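Local coordinates for sugar-binding transport ATP-binding protein (PDB 1V43) that probably binds and hydrolyses ATP as the ATPase subunit of an ABC transporter for sugar uptake, at residues 12-17 with 30-35; 18-23 with 63-68; 214-219 with 235-240. One frame throughout, in Å; residues are numbered along the deposited sequence.

Interactions 1 and 2 belong to one antiparallel sheet and share its strand 12-21, which pairs with 24-34 in interaction 1 and with 65-70 in interaction 2. Their centres lie about 13 Å apart and they touch: E15 N probably donates to R67 O at 2.7 Å, and L17 CD2 packs on P63 CB. Interaction 3 stands apart, its centre about 18 Å from that of interaction 1 and about 20 Å from that of interaction 2, and joins strand 211-216 of the mixed sheet to helix 236-241. Interactions 2 and 3 reach the ATP site, unoccupied here, while interaction 1 lies near it: F21 is part of it, the side chain of L30 is about 8 Å from G49, and the side chain of M215 about 4 Å from that of K50.

Interaction 1 (12-17 with 30-35); sequences VKLENL and LNLTIK
V12 and I34 face each other as a hydrogen-bonded antiparallel pair, with V12 N giving to I34 O at 2.9 Å and I34 N giving back to V12 O. Strands 12-15 and 30-34 run at 176°, and L14 with L32 forms the next such pair. The packed face carries V12, L14, L17, L30, L32 and I34, all buried. Here L14 and L30 lie alongside each other, pointing the same way, and their methyls meet at CD1 to CD2, 3.8 Å. The torsion of L14 sets CG opposite the carbonyl carbon (chi1 -54°), and its CD1 also comes 4.2 Å from L32 CB. V12 CB and I34 CB are 3.9 Å apart. Helix 50-58 covers this face, through T53 on L14 and L30 and M56 on L17.

The other face is looser and more polar. K13 and T33 make a non-hydrogen-bonded pair whose side chains approach no closer than 4.5 Å, CG to OG1, and the K13 chain leads away to a salt bridge with E11. Between the pairs L14-L32 and L17-L30 the register slips by one residue: N16 and L17 both face L30, and L17 O accepts from L30 N at 2.7 Å. With N16 at positive phi (38°), this is a G1 beta bulge, set in the hairpin of strands 12-21 and 24-34 that belongs to the antiparallel beta subdomain of an ABC ATPase.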
ATOM      1  N   VAL A  12      -7.382 -21.834 -22.738  1.00 22.32           N
ATOM      2  CA  VAL A  12      -8.305 -22.393 -21.759  1.00 23.74           C
ATOM      3  C   VAL A  12      -9.687 -21.746 -21.863  1.00 23.49           C
ATOM      4  O   VAL A  12      -9.819 -20.515 -21.817  1.00 22.95           O
ATOM      5  CB  VAL A  12      -7.778 -22.196 -20.315  1.00 24.35           C
ATOM      6  CG1 VAL A  12      -8.805 -22.707 -19.311  1.00 20.93           C
ATOM      7  CG2 VAL A  12      -6.484 -22.954 -20.137  1.00 22.80           C
ATOM      8  N   LYS A  13     -10.711 -22.579 -22.007  1.00 24.62           N
ATOM      9  CA  LYS A  13     -12.090 -22.086 -22.111  1.00 24.56           C
ATOM     10  C   LYS A  13     -12.925 -22.529 -20.929  1.00 28.61           C
ATOM     11  O   LYS A  13     -12.945 -23.709 -20.583  1.00 26.44           O
ATOM     12  CB  LYS A  13     -12.795 -22.633 -23.353  1.00 24.41           C
ATOM     13  CG  LYS A  13     -12.280 -22.226 -24.707  1.00 26.90           C
ATOM     14  CD  LYS A  13     -13.129 -22.950 -25.747  1.00 34.01           C
ATOM     15  CE  LYS A  13     -12.559 -22.864 -27.145  1.00 21.01           C
ATOM     16  NZ  LYS A  13     -11.226 -23.495 -27.205  1.00 27.79           N
ATOM     17  N   LEU A  14     -13.618 -21.588 -20.309  1.00 25.23           N
ATOM     18  CA  LEU A  14     -14.509 -21.933 -19.214  1.00 27.58           C
ATOM     19  C   LEU A  14     -15.897 -21.643 -19.811  1.00 27.05           C
ATOM     20  O   LEU A  14     -16.172 -20.514 -20.205  1.00 25.71           O
ATOM     21  CB  LEU A  14     -14.225 -21.053 -17.989  1.00 25.73           C
ATOM     22  CG  LEU A  14     -12.782 -20.993 -17.442  1.00 22.82           C
ATOM     23  CD1 LEU A  14     -12.778 -20.112 -16.181  1.00 21.97           C
ATOM     24  CD2 LEU A  14     -12.262 -22.385 -17.101  1.00 14.53           C
ATOM     25  N   GLU A  15     -16.756 -22.657 -19.900  1.00 28.05           N
ATOM     26  CA  GLU A  15     -18.084 -22.458 -20.503  1.00 32.77           C
ATOM     27  C   GLU A  15     -19.214 -22.586 -19.533  1.00 32.11           C
ATOM     28  O   GLU A  15     -19.387 -23.641 -18.923  1.00 33.92           O
ATOM     29  CB  GLU A  15     -18.380 -23.472 -21.603  1.00 39.21           C
ATOM     30  CG  GLU A  15     -17.410 -23.562 -22.736  1.00 41.87           C
ATOM     31  CD  GLU A  15     -18.055 -24.213 -23.955  1.00 46.90           C
ATOM     32  OE1 GLU A  15     -18.847 -25.176 -23.795  1.00 39.45           O
ATOM     33  OE2 GLU A  15     -17.763 -23.757 -25.072  1.00 41.77           O
ATOM     34  N   ASN A  16     -20.002 -21.523 -19.418  1.00 40.77           N
ATOM     35  CA  ASN A  16     -21.153 -21.504 -18.523  1.00 36.31           C
ATOM     36  C   ASN A  16     -20.832 -22.235 -17.238  1.00 35.82           C
ATOM     37  O   ASN A  16     -21.606 -23.075 -16.782  1.00 40.31           O
ATOM     38  CB  ASN A  16     -22.360 -22.158 -19.206  1.00 46.39           C
ATOM     39  CG  ASN A  16     -23.647 -21.972 -18.414  1.00 58.17           C
ATOM     40  OD1 ASN A  16     -23.849 -22.582 -17.352  1.00 57.57           O
ATOM     41  ND2 ASN A  16     -24.520 -21.111 -18.919  1.00 54.72           N
ATOM     42  N   LEU A  17     -19.675 -21.919 -16.666  1.00 38.46           N
ATOM     43  CA  LEU A  17     -19.223 -22.542 -15.427  1.00 33.64           C
ATOM     44  C   LEU A  17     -19.972 -21.982 -14.232  1.00 31.79           C
ATOM     45  O   LEU A  17     -19.983 -20.769 -13.999  1.00 30.28           O
ATOM     46  CB  LEU A  17     -17.727 -22.288 -15.196  1.00 32.61           C
ATOM     47  CG  LEU A  17     -16.663 -23.381 -15.260  1.00 37.97           C
ATOM     48  CD1 LEU A  17     -15.483 -22.947 -14.384  1.00 27.45           C
ATOM     49  CD2 LEU A  17     -17.208 -24.711 -14.786  1.00 23.19           C
ATOM     50  N   LEU A  30     -19.924 -18.436 -15.372  1.00 33.97           N
ATOM     51  CA  LEU A  30     -18.718 -17.789 -15.839  1.00 28.31           C
ATOM     52  C   LEU A  30     -18.389 -18.236 -17.266  1.00 29.29           C
ATOM     53  O   LEU A  30     -18.382 -19.423 -17.575  1.00 28.99           O
ATOM     54  CB  LEU A  30     -17.556 -18.139 -14.890  1.00 27.32           C
ATOM     55  CG  LEU A  30     -16.186 -17.518 -15.150  1.00 25.26           C
ATOM     56  CD1 LEU A  30     -16.277 -16.017 -15.022  1.00 27.61           C
ATOM     57  CD2 LEU A  30     -15.174 -18.063 -14.136  1.00 26.32           C
ATOM     58  N   ASN A  31     -18.141 -17.268 -18.139  1.00 28.33           N
ATOM     59  CA  ASN A  31     -17.765 -17.541 -19.511  1.00 26.72           C
ATOM     60  C   ASN A  31     -16.456 -16.803 -19.748  1.00 31.43           C
ATOM     61  O   ASN A  31     -16.380 -15.575 -19.649  1.00 31.48           O
ATOM     62  CB  ASN A  31     -18.867 -17.092 -20.463  1.00 32.34           C
ATOM     63  CG  ASN A  31     -20.027 -18.078 -20.492  1.00 35.57           C
ATOM     64  OD1 ASN A  31     -21.090 -17.829 -19.928  1.00 43.05           O
ATOM     65  ND2 ASN A  31     -19.807 -19.224 -21.129  1.00 40.53           N
ATOM     66  N   LEU A  32     -15.412 -17.567 -20.036  1.00 27.79           N
ATOM     67  CA  LEU A  32     -14.097 -16.983 -20.208  1.00 26.82           C
ATOM     68  C   LEU A  32     -13.221 -17.754 -21.178  1.00 27.25           C
ATOM     69  O   LEU A  32     -13.132 -18.976 -21.104  1.00 31.31           O
ATOM     70  CB  LEU A  32     -13.386 -16.971 -18.852  1.00 33.33           C
ATOM     71  CG  LEU A  32     -12.838 -15.689 -18.252  1.00 35.00           C
ATOM     72  CD1 LEU A  32     -12.067 -16.010 -16.970  1.00 32.82           C
ATOM     73  CD2 LEU A  32     -11.944 -15.014 -19.268  1.00 40.94           C
ATOM     74  N   THR A  33     -12.564 -17.030 -22.072  1.00 26.83           N
ATOM     75  CA  THR A  33     -11.635 -17.643 -23.006  1.00 31.89           C
ATOM     76  C   THR A  33     -10.251 -17.074 -22.689  1.00 31.76           C
ATOM     77  O   THR A  33      -9.942 -15.934 -23.030  1.00 40.66           O
ATOM     78  CB  THR A  33     -12.006 -17.345 -24.466  1.00 27.41           C
ATOM     79  OG1 THR A  33     -13.303 -17.879 -24.744  1.00 32.71           O
ATOM     80  CG2 THR A  33     -11.016 -17.986 -25.399  1.00 29.94           C
ATOM     81  N   ILE A  34      -9.443 -17.877 -22.002  1.00 29.47           N
ATOM     82  CA  ILE A  34      -8.087 -17.511 -21.607  1.00 26.28           C
ATOM     83  C   ILE A  34      -7.121 -17.846 -22.737  1.00 23.78           C
ATOM     84  O   ILE A  34      -6.901 -19.010 -23.041  1.00 28.79           O
ATOM     85  CB  ILE A  34      -7.717 -18.259 -20.319  1.00 22.80           C
ATOM     86  CG1 ILE A  34      -8.712 -17.841 -19.227  1.00 22.64           C
ATOM     87  CG2 ILE A  34      -6.321 -17.895 -19.876  1.00 18.12           C
ATOM     88  CD1 ILE A  34      -8.807 -18.765 -18.083  1.00 21.43           C
ATOM     89  N   LYS A  35      -6.533 -16.820 -23.353  1.00 23.95           N
ATOM     90  CA  LYS A  35      -5.645 -17.035 -24.495  1.00 24.60           C
ATOM     91  C   LYS A  35      -4.376 -17.827 -24.215  1.00 29.00           C
ATOM     92  O   LYS A  35      -3.783 -17.728 -23.135  1.00 27.44           O
ATOM     93  CB  LYS A  35      -5.327 -15.690 -25.172  1.00 34.69           C
ATOM     94  CG  LYS A  35      -6.609 -14.941 -25.611  1.00 36.83           C
ATOM     95  CD  LYS A  35      -6.339 -13.612 -26.308  1.00 44.22           C
ATOM     96  CE  LYS A  35      -7.636 -12.796 -26.452  1.00 29.36           C
ATOM     97  NZ  LYS A  35      -7.423 -11.503 -27.171  1.00 52.24           N
TER

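Interaction 2 (18-23 with 63-68); sequences TKRFGN and PTEGRI
R20 and T64 cross at about a right angle, the methyl of T64 lying over one face of the guanidinium group. CG2 stands 3.5 Å above that plane, displaced toward its rim, and comes 3.6 Å from R20 CZ. Two torsions bring the groups together: R20 CG sits between its own backbone N and carbonyl carbon (chi1 48°), after which the chain runs extended to NE, while T64 CG2 is opposite its backbone N. The other branch of T64 turns to the backbone, where OG1 accepts from R20 N at 3.2 Å in a nearly straight bond, 167° at the hydrogen. E65 OE1 lies at the guanidinium edge, but at 4.2 Å from NH2 the opposite charges are beyond a salt bridge.

The backbone beneath T64 is irregular: T64 and E65 both face T18, a classic beta bulge in the antiparallel pairing of strands 12-21 and 65-70. T18 O takes T64 N at 2.8 Å and, weakly, E65 N; T18 N gives to E65 O from above the carbonyl plane. T18 and E65 project to the same face, their CB atoms 4.1 Å apart.

K19 also crosses T64 at about a right angle, its CD 3.8 Å from OG1. Bent at chi2, its chain brings CE over one face of the F21 ring, part of the ATP-binding site, and K19 NZ is hydrogen-bonded to E62 O.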
ATOM      1  N   THR A  18     -20.577 -22.875 -13.463  1.00 26.22           N
ATOM      2  CA  THR A  18     -21.298 -22.485 -12.269  1.00 27.74           C
ATOM      3  C   THR A  18     -20.906 -23.435 -11.148  1.00 32.47           C
ATOM      4  O   THR A  18     -20.630 -24.614 -11.379  1.00 30.51           O
ATOM      5  CB  THR A  18     -22.832 -22.583 -12.464  1.00 36.35           C
ATOM      6  OG1 THR A  18     -23.278 -21.574 -13.380  1.00 29.33           O
ATOM      7  CG2 THR A  18     -23.541 -22.420 -11.136  1.00 31.67           C
ATOM      8  N   LYS A  19     -20.885 -22.913  -9.931  1.00 32.22           N
ATOM      9  CA  LYS A  19     -20.563 -23.719  -8.770  1.00 36.91           C
ATOM     10  C   LYS A  19     -21.400 -23.253  -7.586  1.00 39.20           C
ATOM     11  O   LYS A  19     -21.202 -22.153  -7.091  1.00 40.86           O
ATOM     12  CB  LYS A  19     -19.075 -23.591  -8.420  1.00 35.47           C
ATOM     13  CG  LYS A  19     -18.664 -24.359  -7.179  1.00 35.18           C
ATOM     14  CD  LYS A  19     -18.923 -25.844  -7.343  1.00 34.24           C
ATOM     15  CE  LYS A  19     -18.390 -26.618  -6.161  1.00 44.27           C
ATOM     16  NZ  LYS A  19     -18.291 -28.061  -6.481  1.00 43.84           N
ATOM     17  N   ARG A  20     -22.343 -24.072  -7.134  1.00 47.52           N
ATOM     18  CA  ARG A  20     -23.139 -23.678  -5.973  1.00 55.95           C
ATOM     19  C   ARG A  20     -22.983 -24.644  -4.810  1.00 57.11           C
ATOM     20  O   ARG A  20     -23.248 -25.832  -4.942  1.00 63.87           O
ATOM     21  CB  ARG A  20     -24.627 -23.542  -6.326  1.00 53.89           C
ATOM     22  CG  ARG A  20     -25.210 -24.691  -7.112  1.00 57.94           C
ATOM     23  CD  ARG A  20     -26.721 -24.557  -7.217  1.00 63.17           C
ATOM     24  NE  ARG A  20     -27.244 -25.281  -8.373  1.00 64.46           N
ATOM     25  CZ  ARG A  20     -27.222 -24.810  -9.617  1.00 69.10           C
ATOM     26  NH1 ARG A  20     -26.708 -23.612  -9.868  1.00 63.62           N
ATOM     27  NH2 ARG A  20     -27.705 -25.540 -10.616  1.00 72.04           N
ATOM     28  N   PHE A  21     -22.532 -24.127  -3.675  1.00 60.63           N
ATOM     29  CA  PHE A  21     -22.371 -24.949  -2.485  1.00 68.49           C
ATOM     30  C   PHE A  21     -23.710 -24.936  -1.761  1.00 72.47           C
ATOM     31  O   PHE A  21     -23.942 -24.110  -0.876  1.00 77.67           O
ATOM     32  CB  PHE A  21     -21.283 -24.381  -1.573  1.00 67.41           C
ATOM     33  CG  PHE A  21     -19.909 -24.404  -2.181  1.00 73.13           C
ATOM     34  CD1 PHE A  21     -19.574 -23.537  -3.216  1.00 73.38           C
ATOM     35  CD2 PHE A  21     -18.953 -25.304  -1.728  1.00 72.52           C
ATOM     36  CE1 PHE A  21     -18.308 -23.566  -3.791  1.00 71.91           C
ATOM     37  CE2 PHE A  21     -17.684 -25.342  -2.296  1.00 72.92           C
ATOM     38  CZ  PHE A  21     -17.361 -24.471  -3.330  1.00 74.01           C
ATOM     39  N   GLY A  22     -24.594 -25.846  -2.153  1.00 72.06           N
ATOM     40  CA  GLY A  22     -25.903 -25.905  -1.537  1.00 71.92           C
ATOM     41  C   GLY A  22     -26.812 -24.806  -2.055  1.00 72.54           C
ATOM     42  O   GLY A  22     -27.410 -24.933  -3.125  1.00 73.61           O
ATOM     43  N   ASN A  23     -26.901 -23.716  -1.299  1.00 70.10           N
ATOM     44  CA  ASN A  23     -27.751 -22.581  -1.652  1.00 69.98           C
ATOM     45  C   ASN A  23     -26.948 -21.396  -2.184  1.00 66.32           C
ATOM     46  O   ASN A  23     -27.471 -20.549  -2.913  1.00 62.83           O
ATOM     47  CB  ASN A  23     -28.528 -22.126  -0.418  1.00 77.48           C
ATOM     48  CG  ASN A  23     -27.611 -21.637   0.695  1.00 82.13           C
ATOM     49  OD1 ASN A  23     -26.806 -22.401   1.234  1.00 84.98           O
ATOM     50  ND2 ASN A  23     -27.723 -20.358   1.038  1.00 86.89           N
ATOM     51  N   PRO A  63     -17.432 -28.589 -11.279  1.00 31.37           N
ATOM     52  CA  PRO A  63     -18.455 -27.565 -11.493  1.00 36.51           C
ATOM     53  C   PRO A  63     -19.830 -28.200 -11.261  1.00 39.58           C
ATOM     54  O   PRO A  63     -19.973 -29.425 -11.297  1.00 33.76           O
ATOM     55  CB  PRO A  63     -18.291 -27.192 -12.965  1.00 27.86           C
ATOM     56  CG  PRO A  63     -16.999 -27.794 -13.368  1.00 39.24           C
ATOM     57  CD  PRO A  63     -16.882 -29.034 -12.564  1.00 30.66           C
ATOM     58  N   THR A  64     -20.828 -27.352 -11.040  1.00 40.08           N
ATOM     59  CA  THR A  64     -22.199 -27.788 -10.828  1.00 39.65           C
ATOM     60  C   THR A  64     -22.836 -27.796 -12.207  1.00 41.69           C
ATOM     61  O   THR A  64     -23.797 -28.509 -12.477  1.00 51.57           O
ATOM     62  CB  THR A  64     -22.939 -26.804  -9.905  1.00 41.58           C
ATOM     63  OG1 THR A  64     -22.389 -26.886  -8.578  1.00 37.58           O
ATOM     64  CG2 THR A  64     -24.422 -27.120  -9.865  1.00 42.99           C
ATOM     65  N   GLU A  65     -22.258 -27.000 -13.088  1.00 35.42           N
ATOM     66  CA  GLU A  65     -22.726 -26.887 -14.445  1.00 34.75           C
ATOM     67  C   GLU A  65     -21.580 -26.299 -15.255  1.00 32.85           C
ATOM     68  O   GLU A  65     -20.703 -25.630 -14.709  1.00 31.94           O
ATOM     69  CB  GLU A  65     -23.941 -25.959 -14.496  1.00 41.08           C
ATOM     70  CG  GLU A  65     -24.748 -26.032 -15.787  1.00 54.22           C
ATOM     71  CD  GLU A  65     -25.997 -25.163 -15.741  1.00 64.68           C
ATOM     72  OE1 GLU A  65     -26.664 -25.130 -14.677  1.00 66.31           O
ATOM     73  OE2 GLU A  65     -26.315 -24.525 -16.770  1.00 58.62           O
ATOM     74  N   GLY A  66     -21.576 -26.557 -16.554  1.00 31.28           N
ATOM     75  CA  GLY A  66     -20.534 -26.007 -17.393  1.00 28.14           C
ATOM     76  C   GLY A  66     -19.424 -26.965 -17.771  1.00 33.03           C
ATOM     77  O   GLY A  66     -19.368 -28.115 -17.324  1.00 32.43           O
ATOM     78  N   ARG A  67     -18.505 -26.450 -18.574  1.00 29.92           N
ATOM     79  CA  ARG A  67     -17.407 -27.238 -19.094  1.00 29.94           C
ATOM     80  C   ARG A  67     -16.101 -26.441 -19.063  1.00 32.77           C
ATOM     81  O   ARG A  67     -16.115 -25.210 -19.151  1.00 31.60           O
ATOM     82  CB  ARG A  67     -17.763 -27.585 -20.529  1.00 33.29           C
ATOM     83  CG  ARG A  67     -17.233 -28.865 -21.066  1.00 38.88           C
ATOM     84  CD  ARG A  67     -17.788 -29.049 -22.468  1.00 41.85           C
ATOM     85  NE  ARG A  67     -19.228 -29.277 -22.449  1.00 44.01           N
ATOM     86  CZ  ARG A  67     -19.781 -30.439 -22.120  1.00 47.88           C
ATOM     87  NH1 ARG A  67     -19.008 -31.459 -21.789  1.00 49.43           N
ATOM     88  NH2 ARG A  67     -21.100 -30.586 -22.124  1.00 50.75           N
ATOM     89  N   ILE A  68     -14.982 -27.149 -18.944  1.00 29.69           N
ATOM     90  CA  ILE A  68     -13.654 -26.532 -18.939  1.00 28.22           C
ATOM     91  C   ILE A  68     -12.809 -27.222 -20.008  1.00 28.67           C
ATOM     92  O   ILE A  68     -12.608 -28.439 -19.956  1.00 27.50           O
ATOM     93  CB  ILE A  68     -12.939 -26.718 -17.575  1.00 25.52           C
ATOM     94  CG1 ILE A  68     -13.736 -26.045 -16.458  1.00 23.26           C
ATOM     95  CG2 ILE A  68     -11.538 -26.150 -17.647  1.00 29.35           C
ATOM     96  CD1 ILE A  68     -13.234 -26.407 -15.049  1.00 20.19           C
TER

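Interaction 3 (214-219 with 235-240); sequences VMNRGQ and SVFVAT
N216 lays its side chain over one face of the F237 ring, its atoms running across it from CE2 toward CZ and CE1. CB lies 3.9 Å from the ring centroid and 19° off the normal, a CH-pi contact that brings it closest to CE2. CG, anti to the backbone N, stands 3.7 Å above the ring plane and is displaced toward the rim, beside CZ and CE1. At the tip, OD1 is 3.4 Å from F237 CZ and equally near CE1, whereas N216 ND2 stays farther off, 4.2 Å from F237 CD1. Amide and ring planes differ by 25°, which makes this a stack of flat groups; no hydrogen bond joins the two segments.

The ring edge is used as well: V214 CG1 sits near its plane, 4.2 Å from CE2. That same methyl meets V238 CG2 at 4.0 Å, so V214 packs against two successive residues of the helix. L221 of the neighbouring strand 219-224 touches N216, F237 and V238, while the F241 ring meets that of F237. Replacing F237 by an alanine removes the whole ring, which would probably leave the N216 amide and the F241 ring without their flat partner and open a gap beside V214 CG1.

The axes of strand 214-216 and helix 236-240 come no closer than 9.5 Å and cross at 122°, a separation bridged by side chains. This is helix-on-sheet packing within the nucleotide-binding domain: helix 236-241 lies against the hairpin of strands 211-216 and 219-224, which turns through a type I' turn from N216 to Q219.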
ATOM      1  N   VAL A 214     -12.050  -8.951 -13.453  1.00 22.85           N
ATOM      2  CA  VAL A 214     -12.571  -8.510 -12.165  1.00 25.57           C
ATOM      3  C   VAL A 214     -13.841  -9.298 -11.826  1.00 30.30           C
ATOM      4  O   VAL A 214     -14.750  -9.424 -12.646  1.00 27.21           O
ATOM      5  CB  VAL A 214     -12.906  -7.010 -12.207  1.00 27.98           C
ATOM      6  CG1 VAL A 214     -13.230  -6.494 -10.811  1.00 16.93           C
ATOM      7  CG2 VAL A 214     -11.754  -6.250 -12.822  1.00 27.50           C
ATOM      8  N   MET A 215     -13.891  -9.832 -10.615  1.00 32.17           N
ATOM      9  CA  MET A 215     -15.032 -10.617 -10.172  1.00 32.84           C
ATOM     10  C   MET A 215     -15.613 -10.084  -8.873  1.00 33.40           C
ATOM     11  O   MET A 215     -14.900  -9.534  -8.045  1.00 36.13           O
ATOM     12  CB  MET A 215     -14.623 -12.083  -9.978  1.00 29.37           C
ATOM     13  CG  MET A 215     -14.290 -12.824 -11.261  1.00 27.14           C
ATOM     14  SD  MET A 215     -13.826 -14.540 -10.928  1.00 37.35           S
ATOM     15  CE  MET A 215     -15.485 -15.264 -10.580  1.00 38.97           C
ATOM     16  N   ASN A 216     -16.920 -10.260  -8.712  1.00 34.02           N
ATOM     17  CA  ASN A 216     -17.649  -9.830  -7.522  1.00 32.53           C
ATOM     18  C   ASN A 216     -18.909 -10.695  -7.429  1.00 34.79           C
ATOM     19  O   ASN A 216     -19.640 -10.836  -8.412  1.00 33.37           O
ATOM     20  CB  ASN A 216     -18.041  -8.348  -7.628  1.00 34.67           C
ATOM     21  CG  ASN A 216     -18.774  -7.845  -6.388  1.00 36.77           C
ATOM     22  OD1 ASN A 216     -18.236  -7.869  -5.284  1.00 37.97           O
ATOM     23  ND2 ASN A 216     -20.008  -7.391  -6.573  1.00 37.92           N
ATOM     24  N   ARG A 217     -19.140 -11.283  -6.259  1.00 33.69           N
ATOM     25  CA  ARG A 217     -20.304 -12.140  -6.024  1.00 43.31           C
ATOM     26  C   ARG A 217     -20.515 -13.202  -7.107  1.00 40.34           C
ATOM     27  O   ARG A 217     -21.606 -13.340  -7.651  1.00 33.45           O
ATOM     28  CB  ARG A 217     -21.571 -11.288  -5.873  1.00 46.14           C
ATOM     29  CG  ARG A 217     -21.523 -10.380  -4.650  1.00 54.11           C
ATOM     30  CD  ARG A 217     -22.862  -9.735  -4.315  1.00 67.80           C
ATOM     31  NE  ARG A 217     -23.112  -8.505  -5.062  1.00 78.62           N
ATOM     32  CZ  ARG A 217     -23.950  -7.552  -4.660  1.00 82.70           C
ATOM     33  NH1 ARG A 217     -24.613  -7.692  -3.519  1.00 82.79           N
ATOM     34  NH2 ARG A 217     -24.122  -6.460  -5.392  1.00 84.16           N
ATOM     35  N   GLY A 218     -19.450 -13.932  -7.416  1.00 33.10           N
ATOM     36  CA  GLY A 218     -19.513 -14.989  -8.409  1.00 30.26           C
ATOM     37  C   GLY A 218     -19.664 -14.618  -9.871  1.00 31.31           C
ATOM     38  O   GLY A 218     -19.741 -15.509 -10.722  1.00 39.04           O
ATOM     39  N   GLN A 219     -19.709 -13.332 -10.193  1.00 24.90           N
ATOM     40  CA  GLN A 219     -19.854 -12.932 -11.590  1.00 31.40           C
ATOM     41  C   GLN A 219     -18.645 -12.229 -12.170  1.00 32.28           C
ATOM     42  O   GLN A 219     -17.918 -11.524 -11.469  1.00 32.38           O
ATOM     43  CB  GLN A 219     -21.047 -12.002 -11.776  1.00 37.38           C
ATOM     44  CG  GLN A 219     -22.407 -12.604 -11.462  1.00 50.80           C
ATOM     45  CD  GLN A 219     -23.487 -12.044 -12.371  1.00 57.95           C
ATOM     46  OE1 GLN A 219     -23.554 -12.391 -13.550  1.00 56.85           O
ATOM     47  NE2 GLN A 219     -24.322 -11.160 -11.834  1.00 55.56           N
ATOM     48  N   SER A 235     -18.082  -0.204 -14.960  1.00 40.44           N
ATOM     49  CA  SER A 235     -19.021  -0.070 -13.849  1.00 40.88           C
ATOM     50  C   SER A 235     -18.387   0.572 -12.616  1.00 36.77           C
ATOM     51  O   SER A 235     -17.169   0.711 -12.530  1.00 38.68           O
ATOM     52  CB  SER A 235     -19.572  -1.441 -13.473  1.00 34.07           C
ATOM     53  OG  SER A 235     -18.508  -2.295 -13.092  1.00 38.33           O
ATOM     54  N   VAL A 236     -19.220   0.963 -11.659  1.00 39.98           N
ATOM     55  CA  VAL A 236     -18.726   1.579 -10.432  1.00 36.40           C
ATOM     56  C   VAL A 236     -17.807   0.611  -9.681  1.00 37.20           C
ATOM     57  O   VAL A 236     -16.711   0.993  -9.259  1.00 35.37           O
ATOM     58  CB  VAL A 236     -19.887   1.992  -9.497  1.00 41.00           C
ATOM     59  CG1 VAL A 236     -19.335   2.517  -8.179  1.00 27.61           C
ATOM     60  CG2 VAL A 236     -20.737   3.060 -10.170  1.00 35.99           C
ATOM     61  N   PHE A 237     -18.239  -0.643  -9.532  1.00 30.90           N
ATOM     62  CA  PHE A 237     -17.424  -1.616  -8.820  1.00 30.56           C
ATOM     63  C   PHE A 237     -15.999  -1.740  -9.370  1.00 30.03           C
ATOM     64  O   PHE A 237     -15.038  -1.707  -8.599  1.00 27.06           O
ATOM     65  CB  PHE A 237     -18.067  -3.008  -8.795  1.00 26.72           C
ATOM     66  CG  PHE A 237     -17.360  -3.953  -7.868  1.00 31.53           C
ATOM     67  CD1 PHE A 237     -17.630  -3.942  -6.506  1.00 27.33           C
ATOM     68  CD2 PHE A 237     -16.339  -4.772  -8.336  1.00 32.38           C
ATOM     69  CE1 PHE A 237     -16.897  -4.723  -5.624  1.00 31.70           C
ATOM     70  CE2 PHE A 237     -15.599  -5.557  -7.461  1.00 32.07           C
ATOM     71  CZ  PHE A 237     -15.879  -5.531  -6.099  1.00 33.36           C
ATOM     72  N   VAL A 238     -15.866  -1.892 -10.687  1.00 26.02           N
ATOM     73  CA  VAL A 238     -14.546  -2.001 -11.307  1.00 25.83           C
ATOM     74  C   VAL A 238     -13.802  -0.661 -11.180  1.00 28.22           C
ATOM     75  O   VAL A 238     -12.604  -0.625 -10.898  1.00 23.58           O
ATOM     76  CB  VAL A 238     -14.641  -2.378 -12.829  1.00 23.24           C
ATOM     77  CG1 VAL A 238     -13.264  -2.364 -13.443  1.00 17.08           C
ATOM     78  CG2 VAL A 238     -15.270  -3.791 -13.013  1.00 20.87           C
ATOM     79  N   ALA A 239     -14.518   0.438 -11.391  1.00 20.98           N
ATOM     80  CA  ALA A 239     -13.905   1.755 -11.312  1.00 28.05           C
ATOM     81  C   ALA A 239     -13.267   2.006  -9.952  1.00 28.51           C
ATOM     82  O   ALA A 239     -12.224   2.644  -9.872  1.00 26.27           O
ATOM     83  CB  ALA A 239     -14.938   2.845 -11.596  1.00 29.50           C
ATOM     84  N   THR A 240     -13.884   1.492  -8.890  1.00 28.31           N
ATOM     85  CA  THR A 240     -13.368   1.726  -7.544  1.00 28.48           C
ATOM     86  C   THR A 240     -12.534   0.604  -6.941  1.00 25.71           C
ATOM     87  O   THR A 240     -12.045   0.741  -5.823  1.00 26.52           O
ATOM     88  CB  THR A 240     -14.523   2.064  -6.557  1.00 29.20           C
ATOM     89  OG1 THR A 240     -15.422   0.952  -6.472  1.00 33.50           O
ATOM     90  CG2 THR A 240     -15.301   3.294  -7.031  1.00 26.15           C
TER